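Local coordinates for protein putative peptidase (Bacteroides fragilis, PDB 5DYN) that acts as a clostripain-family (C11) cysteine protease of clan CD and probably activates the B. fragilis toxin, at residues P64-V69 / Y87-S92; A78-A83 / M185-S190; E179-V184 / D207-S212. One frame throughout, in Å; residues are numbered along the deposited sequence.

Contact 1 (P64-V69 / Y87-S92). With NA (sodium ion), chain F.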
loop_
_atom_site.group_PDB
_atom_site.type_symbol
_atom_site.label_atom_id
_atom_site.label_comp_id
_atom_site.label_asym_id
_atom_site.label_seq_id
_atom_site.Cartn_x
_atom_site.Cartn_y
_atom_site.Cartn_z
ATOM N N PRO B 64 12.999 1.224 5.929
ATOM C CA PRO B 64 14.294 0.864 6.514
ATOM C C PRO B 64 14.383 -0.647 6.653
ATOM O O PRO B 64 14.186 -1.185 7.743
ATOM C CB PRO B 64 14.271 1.554 7.878
ATOM C CG PRO B 64 12.820 1.615 8.226
ATOM C CD PRO B 64 12.092 1.822 6.924
ATOM N N TYR B 65 14.676 -1.325 5.549
ATOM C CA TYR B 65 14.623 -2.783 5.510
ATOM C C TYR B 65 15.642 -3.449 6.431
ATOM O O TYR B 65 15.616 -4.665 6.606
ATOM C CB TYR B 65 14.810 -3.277 4.071
ATOM C CG TYR B 65 13.601 -3.030 3.196
ATOM C CD1 TYR B 65 12.478 -3.845 3.286
ATOM C CD2 TYR B 65 13.577 -1.981 2.284
ATOM C CE1 TYR B 65 11.366 -3.622 2.496
ATOM C CE2 TYR B 65 12.468 -1.752 1.488
ATOM C CZ TYR B 65 11.365 -2.576 1.598
ATOM O OH TYR B 65 10.257 -2.355 0.811
ATOM N N GLN B 66 16.532 -2.662 7.027
ATOM C CA GLN B 66 17.447 -3.203 8.022
ATOM C C GLN B 66 16.685 -3.522 9.309
ATOM O O GLN B 66 17.085 -4.396 10.074
ATOM C CB GLN B 66 18.602 -2.237 8.300
ATOM C CG GLN B 66 18.190 -0.880 8.839
ATOM C CD GLN B 66 18.031 0.161 7.750
ATOM O OE1 GLN B 66 17.696 -0.158 6.610
ATOM N NE2 GLN B 66 18.276 1.417 8.097
ATOM N N THR B 67 15.578 -2.817 9.534
ATOM C CA THR B 67 14.732 -3.079 10.695
ATOM C C THR B 67 13.380 -3.670 10.295
ATOM O O THR B 67 12.758 -4.392 11.076
ATOM C CB THR B 67 14.486 -1.807 11.515
ATOM O OG1 THR B 67 13.747 -0.864 10.730
ATOM C CG2 THR B 67 15.807 -1.185 11.947
ATOM N N VAL B 68 12.930 -3.369 9.078
ATOM C CA VAL B 68 11.646 -3.870 8.598
ATOM C C VAL B 68 11.715 -5.371 8.319
ATOM O O VAL B 68 10.773 -6.109 8.617
ATOM C CB VAL B 68 11.181 -3.124 7.324
ATOM C CG1 VAL B 68 9.920 -3.759 6.758
ATOM C CG2 VAL B 68 10.932 -1.661 7.633
ATOM N N VAL B 69 12.834 -5.826 7.761
ATOM C CA VAL B 69 12.997 -7.251 7.485
ATOM C C VAL B 69 12.888 -8.092 8.769
ATOM O O VAL B 69 12.155 -9.078 8.782
ATOM C CB VAL B 69 14.334 -7.552 6.755
ATOM C CG1 VAL B 69 14.748 -8.995 6.959
ATOM C CG2 VAL B 69 14.217 -7.232 5.274
ATOM N N TYR B 87 7.800 3.752 10.685
ATOM C CA TYR B 87 7.517 5.072 11.240
ATOM C C TYR B 87 8.632 5.589 12.144
ATOM O O TYR B 87 9.067 6.731 11.999
ATOM C CB TYR B 87 6.203 5.059 12.019
ATOM C CG TYR B 87 5.947 6.376 12.721
ATOM C CD1 TYR B 87 5.510 7.483 12.011
ATOM C CD2 TYR B 87 6.169 6.519 14.088
ATOM C CE1 TYR B 87 5.287 8.693 12.636
ATOM C CE2 TYR B 87 5.947 7.727 14.722
ATOM C CZ TYR B 87 5.505 8.810 13.989
ATOM O OH TYR B 87 5.278 10.020 14.605
ATOM N N ASP B 88 9.075 4.755 13.084
ATOM C CA ASP B 88 10.072 5.164 14.075
ATOM C C ASP B 88 11.356 5.663 13.425
ATOM O O ASP B 88 11.991 6.594 13.923
ATOM C CB ASP B 88 10.393 4.010 15.030
ATOM C CG ASP B 88 9.281 3.754 16.031
ATOM O OD1 ASP B 88 8.499 4.689 16.304
ATOM O OD2 ASP B 88 9.189 2.619 16.546
ATOM N N TYR B 89 11.727 5.045 12.309
ATOM C CA TYR B 89 12.938 5.417 11.588
ATOM C C TYR B 89 12.876 6.850 11.083
ATOM O O TYR B 89 13.809 7.632 11.280
ATOM C CB TYR B 89 13.168 4.469 10.412
ATOM C CG TYR B 89 14.481 4.687 9.695
ATOM C CD1 TYR B 89 15.630 4.021 10.102
ATOM C CD2 TYR B 89 14.572 5.551 8.610
ATOM C CE1 TYR B 89 16.835 4.211 9.450
ATOM C CE2 TYR B 89 15.774 5.750 7.954
ATOM C CZ TYR B 89 16.901 5.075 8.378
ATOM O OH TYR B 89 18.102 5.262 7.731
ATOM N N TYR B 90 11.771 7.191 10.431
ATOM C CA TYR B 90 11.638 8.504 9.816
ATOM C C TYR B 90 11.269 9.578 10.828
ATOM O O TYR B 90 11.534 10.759 10.602
ATOM C CB TYR B 90 10.599 8.470 8.695
ATOM C CG TYR B 90 11.090 7.820 7.421
ATOM C CD1 TYR B 90 11.687 8.576 6.422
ATOM C CD2 TYR B 90 10.945 6.454 7.212
ATOM C CE1 TYR B 90 12.133 7.989 5.253
ATOM C CE2 TYR B 90 11.385 5.859 6.044
ATOM C CZ TYR B 90 11.979 6.631 5.068
ATOM O OH TYR B 90 12.423 6.044 3.906
ATOM N N GLN B 91 10.660 9.181 11.941
ATOM C CA GLN B 91 10.300 10.162 12.960
ATOM C C GLN B 91 11.541 10.560 13.760
ATOM O O GLN B 91 11.633 11.681 14.259
ATOM C CB GLN B 91 9.192 9.624 13.877
ATOM C CG GLN B 91 9.630 8.611 14.921
ATOM C CD GLN B 91 10.125 9.257 16.205
ATOM O OE1 GLN B 91 9.939 10.456 16.424
ATOM N NE2 GLN B 91 10.768 8.462 17.056
ATOM N N SER B 92 12.498 9.642 13.863
ATOM C CA SER B 92 13.741 9.905 14.580
ATOM C C SER B 92 14.587 10.926 13.835
ATOM O O SER B 92 15.324 11.704 14.442
ATOM C CB SER B 92 14.535 8.612 14.775
ATOM O OG SER B 92 13.845 7.719 15.630
HETATM NA NA NA F . 12.475 12.354 8.296
#
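The Y89 ring carries the pyrrolidine of P64 over one of its faces, while the flat end of Q66 stands nearly perpendicular to the same ring. P64 CB stands 3.8 Å from the ring centroid of Y89 and 22° off the ring normal, a CH-pi contact displaced toward the rim. The rest of the proline edge slides past the base of the tyrosine, with P64 CG 3.6 Å from Y89 CB. Y89 reaches this position because its CG is anti to the backbone N (chi1 -174°), which throws the ring out from helix 78-92 toward P64.

Y90, one residue on, has its CG beside the backbone N and anti to the carbonyl carbon (chi1 -76°). It meets P64 more loosely, with P64 CD 4.2 Å from Y90 CE2, and takes Y89 CD2 over one face. Outside the two segments, its hydroxyl is hydrogen-bonded to the carbonyl of G62 and its ring meets W105 edge-to-face; the carbonyls of Y90 and W105 both bind a sodium ion.

P64 occupies the N-cap position of helix 65-72. Its carbonyl O is gripped by three donors, the backbone N-H groups of T67 and V68 and the hydroxyl of T67, with T67 OG1 lying 3.0 Å from P64 O in the carbonyl plane. These bonds fix the proline relative to the first turn of its helix. On that turn, Y65 N is hydrogen-bonded to E38 of the other subunit.

No hydrogen bond crosses between 64-69 and 87-92. The start of one helix is thus set against the final turns of the other by apolar and CH-pi contacts, with the polar bonding kept within each segment or directed to its surroundings.

Contact 2 (A78-A83 / M185-S190)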
loop_
_atom_site.group_PDB
_atom_site.type_symbol
_atom_site.label_atom_id
_atom_site.label_comp_id
_atom_site.label_asym_id
_atom_site.label_seq_id
_atom_site.Cartn_x
_atom_site.Cartn_y
_atom_site.Cartn_z
ATOM N N ALA B 78 3.546 -9.011 13.162
ATOM C CA ALA B 78 4.509 -8.554 12.174
ATOM C C ALA B 78 4.026 -7.268 11.513
ATOM O O ALA B 78 4.796 -6.323 11.355
ATOM C CB ALA B 78 4.756 -9.633 11.133
ATOM N N ALA B 79 2.746 -7.236 11.153
ATOM C CA ALA B 79 2.165 -6.091 10.458
ATOM C C ALA B 79 2.331 -4.807 11.260
ATOM O O ALA B 79 2.718 -3.773 10.717
ATOM C CB ALA B 79 0.696 -6.343 10.160
ATOM N N LEU B 80 2.052 -4.881 12.557
ATOM C CA LEU B 80 2.217 -3.725 13.434
ATOM C C LEU B 80 3.689 -3.359 13.578
ATOM O O LEU B 80 4.051 -2.182 13.576
ATOM C CB LEU B 80 1.609 -4.000 14.810
ATOM C CG LEU B 80 0.084 -4.006 14.904
ATOM C CD1 LEU B 80 -0.355 -4.398 16.304
ATOM C CD2 LEU B 80 -0.480 -2.645 14.525
ATOM N N LYS B 81 4.534 -4.376 13.702
ATOM C CA LYS B 81 5.959 -4.153 13.880
ATOM C C LYS B 81 6.588 -3.587 12.608
ATOM O O LYS B 81 7.484 -2.749 12.683
ATOM C CB LYS B 81 6.647 -5.449 14.304
ATOM C CG LYS B 81 6.339 -5.844 15.743
ATOM C CD LYS B 81 6.697 -7.291 16.013
ATOM C CE LYS B 81 6.499 -7.652 17.475
ATOM N NZ LYS B 81 7.436 -6.901 18.359
ATOM N N ILE B 82 6.108 -4.032 11.449
ATOM C CA ILE B 82 6.536 -3.463 10.171
ATOM C C ILE B 82 6.234 -1.967 10.118
ATOM O O ILE B 82 7.098 -1.155 9.783
ATOM C CB ILE B 82 5.851 -4.154 8.973
ATOM C CG1 ILE B 82 6.347 -5.593 8.818
ATOM C CG2 ILE B 82 6.113 -3.380 7.687
ATOM C CD1 ILE B 82 5.513 -6.421 7.862
ATOM N N ALA B 83 5.000 -1.612 10.461
ATOM C CA ALA B 83 4.562 -0.222 10.435
ATOM C C ALA B 83 5.330 0.641 11.430
ATOM O O ALA B 83 5.814 1.719 11.080
ATOM C CB ALA B 83 3.076 -0.135 10.711
ATOM N N MET B 185 -8.688 0.436 10.993
ATOM C CA MET B 185 -7.339 0.964 11.170
ATOM C C MET B 185 -6.784 0.591 12.540
ATOM O O MET B 185 -7.169 1.165 13.558
ATOM C CB MET B 185 -7.321 2.480 10.979
ATOM C CG MET B 185 -7.802 2.916 9.610
ATOM S SD MET B 185 -6.990 1.997 8.285
ATOM C CE MET B 185 -5.302 2.579 8.448
ATOM N N VAL B 186 -5.877 -0.378 12.554
ATOM C CA VAL B 186 -5.275 -0.843 13.794
ATOM C C VAL B 186 -3.979 -0.092 14.096
ATOM O O VAL B 186 -3.458 -0.155 15.208
ATOM C CB VAL B 186 -4.995 -2.354 13.742
ATOM C CG1 VAL B 186 -6.301 -3.123 13.620
ATOM C CG2 VAL B 186 -4.068 -2.682 12.581
ATOM N N TYR B 187 -3.465 0.617 13.097
ATOM C CA TYR B 187 -2.271 1.434 13.272
ATOM C C TYR B 187 -2.332 2.660 12.375
ATOM O O TYR B 187 -2.685 2.563 11.201
ATOM C CB TYR B 187 -1.004 0.626 12.969
ATOM C CG TYR B 187 0.289 1.384 13.206
ATOM C CD1 TYR B 187 0.811 2.237 12.237
ATOM C CD2 TYR B 187 0.994 1.239 14.396
ATOM C CE1 TYR B 187 1.989 2.931 12.451
ATOM C CE2 TYR B 187 2.178 1.927 14.618
ATOM C CZ TYR B 187 2.670 2.771 13.640
ATOM O OH TYR B 187 3.844 3.460 13.850
ATOM N N TRP B 188 -1.981 3.811 12.936
ATOM C CA TRP B 188 -1.875 5.041 12.163
ATOM C C TRP B 188 -1.006 6.047 12.897
ATOM O O TRP B 188 -1.406 6.609 13.917
ATOM C CB TRP B 188 -3.256 5.633 11.880
ATOM C CG TRP B 188 -3.226 7.001 11.255
ATOM C CD1 TRP B 188 -3.820 8.132 11.736
ATOM C CD2 TRP B 188 -2.566 7.382 10.039
ATOM N NE1 TRP B 188 -3.575 9.191 10.895
ATOM C CE2 TRP B 188 -2.809 8.758 9.846
ATOM C CE3 TRP B 188 -1.796 6.693 9.094
ATOM C CZ2 TRP B 188 -2.310 9.457 8.749
ATOM C CZ3 TRP B 188 -1.302 7.392 8.005
ATOM C CH2 TRP B 188 -1.564 8.759 7.842
ATOM N N LYS B 189 0.198 6.253 12.377
ATOM C CA LYS B 189 1.128 7.214 12.949
ATOM C C LYS B 189 1.694 8.097 11.851
ATOM O O LYS B 189 1.955 7.635 10.736
ATOM C CB LYS B 189 2.256 6.503 13.698
ATOM C CG LYS B 189 1.809 5.794 14.961
ATOM C CD LYS B 189 1.558 6.784 16.080
ATOM C CE LYS B 189 2.850 7.459 16.510
ATOM N NZ LYS B 189 2.655 8.344 17.691
ATOM N N SER B 190 1.871 9.373 12.167
ATOM C CA SER B 190 2.419 10.318 11.210
ATOM C C SER B 190 3.191 11.425 11.899
ATOM O O SER B 190 2.819 11.879 12.979
ATOM C CB SER B 190 1.308 10.929 10.357
ATOM O OG SER B 190 1.842 11.875 9.443
#
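The carbonyls of L80 and K81 share the hydroxyl of S84 in the same helix, while the L80 side chain reaches across to V186 and Y187. Its CD2 branch does the touching, 3.7 Å from Y187 CB and 4.1 Å from V186 CG2. L80 CD2 comes to the Y187 ring obliquely. One turn along the helix, the A83 methyl settles over a face of that ring: A83 CB is 3.9 Å from the Y187 centroid and 22° off the normal, a CH-pi contact offset toward CD1 and CE1. With CG of Y187 anti to the backbone N (chi1 -177°), the ring extends from the strand to A83.

Helix 78-92 here lies against the mixed five-stranded sheet of this alpha/beta peptidase. V186 and Y187 together face V113 of the adjacent strand 110-115, forming a classic beta bulge, and the chain turns a corner at V186. The bulge is consistent with both side chains pointing to the helix. A83 also packs on V111 and V113 of strand 110-115. I82 of the same helix meets F27 and F29 of strand 25-31.

Contact 3 (E179-V184 / D207-S212). With NA (sodium ion), chain H; NA (sodium ion), chain I; NA (sodium ion), chain J.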
loop_
_atom_site.group_PDB
_atom_site.type_symbol
_atom_site.label_atom_id
_atom_site.label_comp_id
_atom_site.label_asym_id
_atom_site.label_seq_id
_atom_site.Cartn_x
_atom_site.Cartn_y
_atom_site.Cartn_z
ATOM N N GLU B 179 -17.990 3.431 14.606
ATOM C CA GLU B 179 -17.824 2.170 15.323
ATOM C C GLU B 179 -17.268 1.091 14.400
ATOM O O GLU B 179 -16.391 0.319 14.786
ATOM C CB GLU B 179 -19.152 1.706 15.929
ATOM C CG GLU B 179 -19.631 2.546 17.104
ATOM C CD GLU B 179 -20.861 1.968 17.780
ATOM O OE1 GLU B 179 -21.815 1.586 17.068
ATOM O OE2 GLU B 179 -20.871 1.893 19.028
ATOM N N ALA B 180 -17.784 1.050 13.177
ATOM C CA ALA B 180 -17.349 0.061 12.203
ATOM C C ALA B 180 -15.956 0.380 11.675
ATOM O O ALA B 180 -15.176 -0.525 11.380
ATOM C CB ALA B 180 -18.339 -0.022 11.058
ATOM N N PHE B 181 -15.647 1.668 11.559
ATOM C CA PHE B 181 -14.355 2.095 11.031
ATOM C C PHE B 181 -13.236 1.883 12.045
ATOM O O PHE B 181 -12.104 1.579 11.673
ATOM C CB PHE B 181 -14.398 3.566 10.607
ATOM C CG PHE B 181 -13.095 4.070 10.048
ATOM C CD1 PHE B 181 -12.748 3.816 8.729
ATOM C CD2 PHE B 181 -12.219 4.793 10.840
ATOM C CE1 PHE B 181 -11.548 4.276 8.210
ATOM C CE2 PHE B 181 -11.015 5.254 10.328
ATOM C CZ PHE B 181 -10.682 4.997 9.011
ATOM N N ASP B 182 -13.559 2.046 13.325
ATOM C CA ASP B 182 -12.582 1.864 14.393
ATOM C C ASP B 182 -11.953 0.474 14.361
ATOM O O ASP B 182 -10.828 0.283 14.821
ATOM C CB ASP B 182 -13.230 2.108 15.757
ATOM C CG ASP B 182 -13.372 3.583 16.081
ATOM O OD1 ASP B 182 -12.663 4.401 15.459
ATOM O OD2 ASP B 182 -14.188 3.924 16.963
ATOM N N LYS B 183 -12.680 -0.490 13.806
ATOM C CA LYS B 183 -12.220 -1.871 13.745
ATOM C C LYS B 183 -11.299 -2.127 12.548
ATOM O O LYS B 183 -10.779 -3.231 12.383
ATOM C CB LYS B 183 -13.421 -2.817 13.684
ATOM C CG LYS B 183 -14.307 -2.783 14.919
ATOM C CD LYS B 183 -15.693 -3.317 14.599
ATOM C CE LYS B 183 -16.299 -4.038 15.791
ATOM N NZ LYS B 183 -17.455 -4.885 15.384
ATOM N N VAL B 184 -11.096 -1.111 11.716
ATOM C CA VAL B 184 -10.329 -1.283 10.487
ATOM C C VAL B 184 -8.882 -0.832 10.648
ATOM O O VAL B 184 -7.954 -1.622 10.455
ATOM C CB VAL B 184 -10.967 -0.518 9.314
ATOM C CG1 VAL B 184 -10.125 -0.680 8.053
ATOM C CG2 VAL B 184 -12.384 -1.008 9.073
ATOM N N ASP B 207 -6.566 14.915 12.796
ATOM C CA ASP B 207 -7.776 14.105 12.897
ATOM C C ASP B 207 -7.915 13.115 11.739
ATOM O O ASP B 207 -8.913 12.402 11.640
ATOM C CB ASP B 207 -9.020 14.998 12.974
ATOM C CG ASP B 207 -9.120 15.974 11.816
ATOM O OD1 ASP B 207 -8.329 15.862 10.857
ATOM O OD2 ASP B 207 -10.007 16.853 11.863
ATOM N N ALA B 208 -6.918 13.081 10.859
ATOM C CA ALA B 208 -6.883 12.077 9.802
ATOM C C ALA B 208 -6.689 10.697 10.428
ATOM O O ALA B 208 -6.058 10.570 11.478
ATOM C CB ALA B 208 -5.780 12.380 8.805
ATOM N N LYS B 209 -7.230 9.665 9.790
ATOM C CA LYS B 209 -7.195 8.329 10.372
ATOM C C LYS B 209 -6.337 7.358 9.564
ATOM O O LYS B 209 -6.095 6.232 9.999
ATOM C CB LYS B 209 -8.615 7.782 10.522
ATOM C CG LYS B 209 -9.545 8.672 11.343
ATOM C CD LYS B 209 -8.940 9.053 12.685
ATOM C CE LYS B 209 -9.989 9.653 13.616
ATOM N NZ LYS B 209 -10.646 10.856 13.033
ATOM N N GLY B 210 -5.886 7.788 8.389
ATOM C CA GLY B 210 -4.902 7.030 7.631
ATOM C C GLY B 210 -5.403 6.113 6.529
ATOM O O GLY B 210 -4.630 5.333 5.974
ATOM N N LEU B 211 -6.689 6.200 6.209
ATOM C CA LEU B 211 -7.254 5.425 5.109
ATOM C C LEU B 211 -7.944 6.364 4.136
ATOM O O LEU B 211 -8.841 7.115 4.520
ATOM C CB LEU B 211 -8.237 4.372 5.622
ATOM C CG LEU B 211 -8.794 3.398 4.578
ATOM C CD1 LEU B 211 -7.693 2.494 4.036
ATOM C CD2 LEU B 211 -9.935 2.574 5.155
ATOM N N SER B 212 -7.525 6.327 2.875
ATOM C CA SER B 212 -8.033 7.280 1.899
ATOM C C SER B 212 -9.291 6.787 1.195
ATOM O O SER B 212 -9.608 5.597 1.208
ATOM C CB SER B 212 -6.966 7.602 0.854
ATOM O OG SER B 212 -6.852 6.548 -0.083
HETATM NA NA NA H . -15.843 -2.962 10.791
HETATM NA NA NA I . -8.896 16.657 8.340
HETATM NA NA NA J . -4.328 6.738 -1.036
#
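F181 and L211 each turn CG away from the backbone N (chi1 -180° and -174°), and the two side chains extend toward one another until L211 CD2 lies 3.9 Å from F181 CE1. The backbone aims K209 CB at the ring, 3.5 Å from F181 CE2, while CG sits beside the backbone N (chi1 -56°) and bends at chi2 and chi4 carry NZ away from F181. Both partners sit at the ring edge, near its plane. V184 CG1 adds a looser apolar touch, 4.4 Å from L211 CD2.

The curled K209 chain returns its ammonium group to its own loop, where NZ donates to D207 O at 2.7 Å; a salt bridge to D161 is its second anchor.

The ring of W177 meets F181 with nearly parallel planes, and L122 and L160 also pack on F181. Three sodium ions lie nearby, bound by A180 O with E118 OE1, by D207 OD1 with G144 O, and by S212 OG with F34 O and P55 O. In the alpha/beta fold of this C-terminal, clostripain-family part of the full-length protein, the buried junction packs the end of helix 172-182 against the loop from strand 200-203 to strand 212-213.

From the N terminus, contact 1 closes a short, mostly helical loop between helix 65-72 and the end of helix 78-92. Contact 2 starts within that loop, on the same helix 78-92, and spans about a hundred residues to reach strand 185-196, so the two cross. Contact 3 opens just before that strand is reached and closes beyond it, at 207-212; it crosses contact 2 and follows contact 1 in series. Y87 packs on Y187 and K189, joining contacts 1 and 2. On the other side of the strand, W188 lies against A208, K209 and G210. Strand 185-196 thereby links the helices on one side of the sheet to the loop on the other.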